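PDB 3PJP: transcription elongation factor SPT6 from Candida glabrata, which acts in transcription elongation, binding the phosphorylated C-terminal repeat domain of RNA polymerase II through its tandem SH2 domain, and is probably a histone H3-H4 chaperone. Local coordinates for residues A[142-150]-A[160-168]. Numbering follows the deposited sequence.
Sequences ENPGWFYLI and YIWNVKLTH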
loop_
_atom_site.group_PDB
_atom_site.type_symbol
_atom_site.label_atom_id
_atom_site.label_comp_id
_atom_site.label_asym_id
_atom_site.label_seq_id
_atom_site.Cartn_x
_atom_site.Cartn_y
_atom_site.Cartn_z
ATOM N N GLU A 142 -9.145 -6.443 -3.217
ATOM C CA GLU A 142 -8.667 -7.690 -3.802
ATOM C C GLU A 142 -7.164 -7.692 -4.052
ATOM O O GLU A 142 -6.571 -8.737 -4.312
ATOM C CB GLU A 142 -9.432 -8.007 -5.089
ATOM C CG GLU A 142 -10.902 -8.370 -4.851
ATOM C CD GLU A 142 -11.755 -7.157 -4.529
ATOM O OE1 GLU A 142 -12.764 -7.300 -3.801
ATOM O OE2 GLU A 142 -11.417 -6.058 -5.017
ATOM N N ASN A 143 -6.549 -6.519 -3.975
ATOM C CA ASN A 143 -5.116 -6.409 -4.170
ATOM C C ASN A 143 -4.564 -5.555 -3.047
ATOM O O ASN A 143 -4.387 -4.352 -3.216
ATOM C CB ASN A 143 -4.806 -5.771 -5.521
ATOM C CG ASN A 143 -5.440 -6.527 -6.667
ATOM O OD1 ASN A 143 -4.797 -7.350 -7.314
ATOM N ND2 ASN A 143 -6.718 -6.280 -6.894
ATOM N N PRO A 144 -4.328 -6.170 -1.877
ATOM C CA PRO A 144 -3.977 -5.405 -0.679
ATOM C C PRO A 144 -2.785 -4.485 -0.873
ATOM O O PRO A 144 -1.729 -4.889 -1.364
ATOM C CB PRO A 144 -3.627 -6.494 0.344
ATOM C CG PRO A 144 -4.408 -7.679 -0.097
ATOM C CD PRO A 144 -4.403 -7.616 -1.602
ATOM N N GLY A 145 -2.971 -3.237 -0.479
ATOM C CA GLY A 145 -1.940 -2.235 -0.626
ATOM C C GLY A 145 -2.183 -1.300 -1.787
ATOM O O GLY A 145 -1.467 -0.326 -1.931
ATOM N N TRP A 146 -3.187 -1.600 -2.608
ATOM C CA TRP A 146 -3.555 -0.711 -3.718
ATOM C C TRP A 146 -4.786 0.094 -3.340
ATOM O O TRP A 146 -5.572 -0.313 -2.486
ATOM C CB TRP A 146 -3.835 -1.493 -5.005
ATOM C CG TRP A 146 -2.613 -2.034 -5.692
ATOM C CD1 TRP A 146 -1.982 -3.214 -5.435
ATOM C CD2 TRP A 146 -1.897 -1.420 -6.758
ATOM N NE1 TRP A 146 -0.908 -3.372 -6.275
ATOM C CE2 TRP A 146 -0.839 -2.282 -7.103
ATOM C CE3 TRP A 146 -2.048 -0.221 -7.459
ATOM C CZ2 TRP A 146 0.070 -1.978 -8.114
ATOM C CZ3 TRP A 146 -1.135 0.086 -8.454
ATOM C CH2 TRP A 146 -0.089 -0.789 -8.769
ATOM N N PHE A 147 -4.928 1.243 -3.996
ATOM C CA PHE A 147 -6.086 2.096 -3.881
ATOM C C PHE A 147 -6.628 2.318 -5.292
ATOM O O PHE A 147 -5.872 2.296 -6.282
ATOM C CB PHE A 147 -5.698 3.454 -3.301
ATOM C CG PHE A 147 -5.289 3.401 -1.862
ATOM C CD1 PHE A 147 -6.205 3.683 -0.862
ATOM C CD2 PHE A 147 -3.995 3.073 -1.513
ATOM C CE1 PHE A 147 -5.835 3.636 0.473
ATOM C CE2 PHE A 147 -3.616 3.024 -0.178
ATOM C CZ PHE A 147 -4.544 3.306 0.811
ATOM N N TYR A 148 -7.932 2.541 -5.386
ATOM C CA TYR A 148 -8.490 3.076 -6.619
ATOM C C TYR A 148 -8.492 4.596 -6.568
ATOM O O TYR A 148 -8.645 5.191 -5.501
ATOM C CB TYR A 148 -9.922 2.600 -6.846
ATOM C CG TYR A 148 -10.094 1.114 -6.887
ATOM C CD1 TYR A 148 -9.564 0.357 -7.924
ATOM C CD2 TYR A 148 -10.804 0.464 -5.889
ATOM C CE1 TYR A 148 -9.740 -1.019 -7.959
ATOM C CE2 TYR A 148 -10.981 -0.901 -5.909
ATOM C CZ TYR A 148 -10.453 -1.642 -6.943
ATOM O OH TYR A 148 -10.653 -3.010 -6.944
ATOM N N LEU A 149 -8.293 5.213 -7.727
ATOM C CA LEU A 149 -8.503 6.637 -7.917
ATOM C C LEU A 149 -9.564 6.741 -9.002
ATOM O O LEU A 149 -9.292 6.469 -10.165
ATOM C CB LEU A 149 -7.205 7.305 -8.368
ATOM C CG LEU A 149 -7.204 8.732 -8.930
ATOM C CD1 LEU A 149 -8.102 9.687 -8.154
ATOM C CD2 LEU A 149 -5.779 9.252 -8.947
ATOM N N ILE A 150 -10.778 7.098 -8.600
ATOM C CA ILE A 150 -11.938 7.064 -9.493
ATOM C C ILE A 150 -12.400 8.503 -9.691
ATOM O O ILE A 150 -12.564 9.247 -8.720
ATOM C CB ILE A 150 -13.070 6.225 -8.893
ATOM C CG1 ILE A 150 -12.520 4.884 -8.382
ATOM C CG2 ILE A 150 -14.198 6.015 -9.916
ATOM C CD1 ILE A 150 -13.555 3.980 -7.757
ATOM N N TYR A 160 -13.347 7.310 -15.106
ATOM C CA TYR A 160 -12.136 6.517 -15.244
ATOM C C TYR A 160 -11.681 5.991 -13.897
ATOM O O TYR A 160 -11.992 6.565 -12.856
ATOM C CB TYR A 160 -11.004 7.341 -15.839
ATOM C CG TYR A 160 -11.258 7.799 -17.261
ATOM C CD1 TYR A 160 -11.013 6.952 -18.335
ATOM C CD2 TYR A 160 -11.721 9.080 -17.522
ATOM C CE1 TYR A 160 -11.233 7.373 -19.643
ATOM C CE2 TYR A 160 -11.939 9.518 -18.824
ATOM C CZ TYR A 160 -11.695 8.652 -19.876
ATOM O OH TYR A 160 -11.915 9.076 -21.168
ATOM N N ILE A 161 -10.934 4.900 -13.938
ATOM C CA ILE A 161 -10.365 4.325 -12.738
ATOM C C ILE A 161 -8.881 4.182 -12.942
ATOM O O ILE A 161 -8.427 3.432 -13.812
ATOM C CB ILE A 161 -10.995 2.947 -12.393
ATOM C CG1 ILE A 161 -12.495 3.106 -12.131
ATOM C CG2 ILE A 161 -10.292 2.323 -11.184
ATOM C CD1 ILE A 161 -13.197 1.830 -11.737
ATOM N N TRP A 162 -8.117 4.922 -12.141
ATOM C CA TRP A 162 -6.673 4.753 -12.095
ATOM C C TRP A 162 -6.280 4.007 -10.821
ATOM O O TRP A 162 -7.115 3.763 -9.949
ATOM C CB TRP A 162 -5.965 6.101 -12.170
ATOM C CG TRP A 162 -6.017 6.718 -13.543
ATOM C CD1 TRP A 162 -6.636 6.206 -14.660
ATOM C CD2 TRP A 162 -5.469 7.981 -13.933
ATOM N NE1 TRP A 162 -6.481 7.072 -15.712
ATOM C CE2 TRP A 162 -5.766 8.164 -15.295
ATOM C CE3 TRP A 162 -4.733 8.967 -13.263
ATOM C CZ2 TRP A 162 -5.362 9.307 -16.005
ATOM C CZ3 TRP A 162 -4.330 10.093 -13.961
ATOM C CH2 TRP A 162 -4.643 10.256 -15.321
ATOM N N ASN A 163 -5.005 3.648 -10.706
ATOM C CA ASN A 163 -4.579 2.757 -9.632
ATOM C C ASN A 163 -3.391 3.357 -8.907
ATOM O O ASN A 163 -2.465 3.841 -9.542
ATOM C CB ASN A 163 -4.212 1.392 -10.196
ATOM C CG ASN A 163 -5.401 0.701 -10.853
ATOM O OD1 ASN A 163 -6.254 0.132 -10.172
ATOM N ND2 ASN A 163 -5.474 0.774 -12.175
ATOM N N VAL A 164 -3.431 3.304 -7.578
ATOM C CA VAL A 164 -2.395 3.920 -6.757
ATOM C C VAL A 164 -1.843 2.851 -5.823
ATOM O O VAL A 164 -2.609 2.169 -5.143
ATOM C CB VAL A 164 -2.966 5.075 -5.915
ATOM C CG1 VAL A 164 -1.909 5.608 -4.952
ATOM C CG2 VAL A 164 -3.462 6.209 -6.808
ATOM N N LYS A 165 -0.518 2.685 -5.795
ATOM C CA LYS A 165 0.099 1.670 -4.932
ATOM C C LYS A 165 0.745 2.329 -3.718
ATOM O O LYS A 165 1.528 3.275 -3.845
ATOM C CB LYS A 165 1.134 0.850 -5.714
ATOM C CG LYS A 165 1.987 -0.106 -4.844
ATOM C CD LYS A 165 1.342 -1.450 -4.645
ATOM C CE LYS A 165 2.346 -2.433 -4.031
ATOM N NZ LYS A 165 1.755 -3.776 -3.784
ATOM N N LEU A 166 0.389 1.834 -2.539
ATOM C CA LEU A 166 1.007 2.304 -1.299
ATOM C C LEU A 166 2.419 1.751 -1.235
ATOM O O LEU A 166 2.611 0.539 -1.310
ATOM C CB LEU A 166 0.203 1.768 -0.106
ATOM C CG LEU A 166 0.807 2.068 1.268
ATOM C CD1 LEU A 166 0.797 3.560 1.527
ATOM C CD2 LEU A 166 0.040 1.316 2.383
ATOM N N THR A 167 3.412 2.628 -1.110
ATOM C CA THR A 167 4.783 2.170 -0.868
ATOM C C THR A 167 5.301 2.748 0.441
ATOM O O THR A 167 4.617 3.523 1.104
ATOM C CB THR A 167 5.747 2.563 -1.997
ATOM O OG1 THR A 167 6.056 3.957 -1.886
ATOM C CG2 THR A 167 5.132 2.259 -3.374
ATOM N N HIS A 168 6.508 2.355 0.829
ATOM C CA HIS A 168 7.081 2.889 2.058
ATOM C C HIS A 168 7.553 4.335 1.914
ATOM O O HIS A 168 7.844 4.996 2.906
ATOM C CB HIS A 168 8.208 1.990 2.594
ATOM C CG HIS A 168 9.447 1.971 1.746
ATOM N ND1 HIS A 168 9.541 1.255 0.572
ATOM C CD2 HIS A 168 10.660 2.547 1.931
ATOM C CE1 HIS A 168 10.750 1.406 0.060
ATOM N NE2 HIS A 168 11.450 2.180 0.869
HETATM O O HOH W 1 1.253 -1.711 -1.075
HETATM O O HOH W 2 -5.860 -0.342 -7.486
#
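K165 lies across the indole of W146 in an antiparallel β-hairpin, strands 146-152 and 159-166, the two central strands of the six-stranded sheet of what is probably the C-terminal SH2 domain of the tandem pair. The register is set by five backbone hydrogen bonds: paired ones join F147 with V164 and L149 with W162, and L166 N to G145 O (2.9 Å) closes the end of the pairing beside the type II turn N143-W146. At that turn G145 has a positive phi, which suits a residue without a side chain.

The lysine can be followed outward. Its CB sits 3.5 Å from the centroid of the six-membered ring of W146 and 7° off the ring normal, a CH-π contact over the face. CG, anti to the backbone N, bridges to the next contact, and the bend at chi2 (87°) turns the aliphatic part across the indole at about a right angle. K165 CD then reaches 3.4 Å from W146 NE1, over the same face but toward the rim. K165 CE stays 4.1 Å from W146 NE1, and K165 NZ lies 3.7 Å from W146 NE1.

On the same side of the sheet, Y148 and N163 run alongside each other, ring and amide planes 59° apart, and I150 lies beside I161, both touching helix 115-128. The other side carries F147, L149, W162 and V164. Beyond the last pair, L166 packs with F147 on helix 86-105, and L166 CB meets F147 CE2 at the ring edge (4.0 Å). A water donates to both F147 O and N163 OD1, the latter at 2.8 Å.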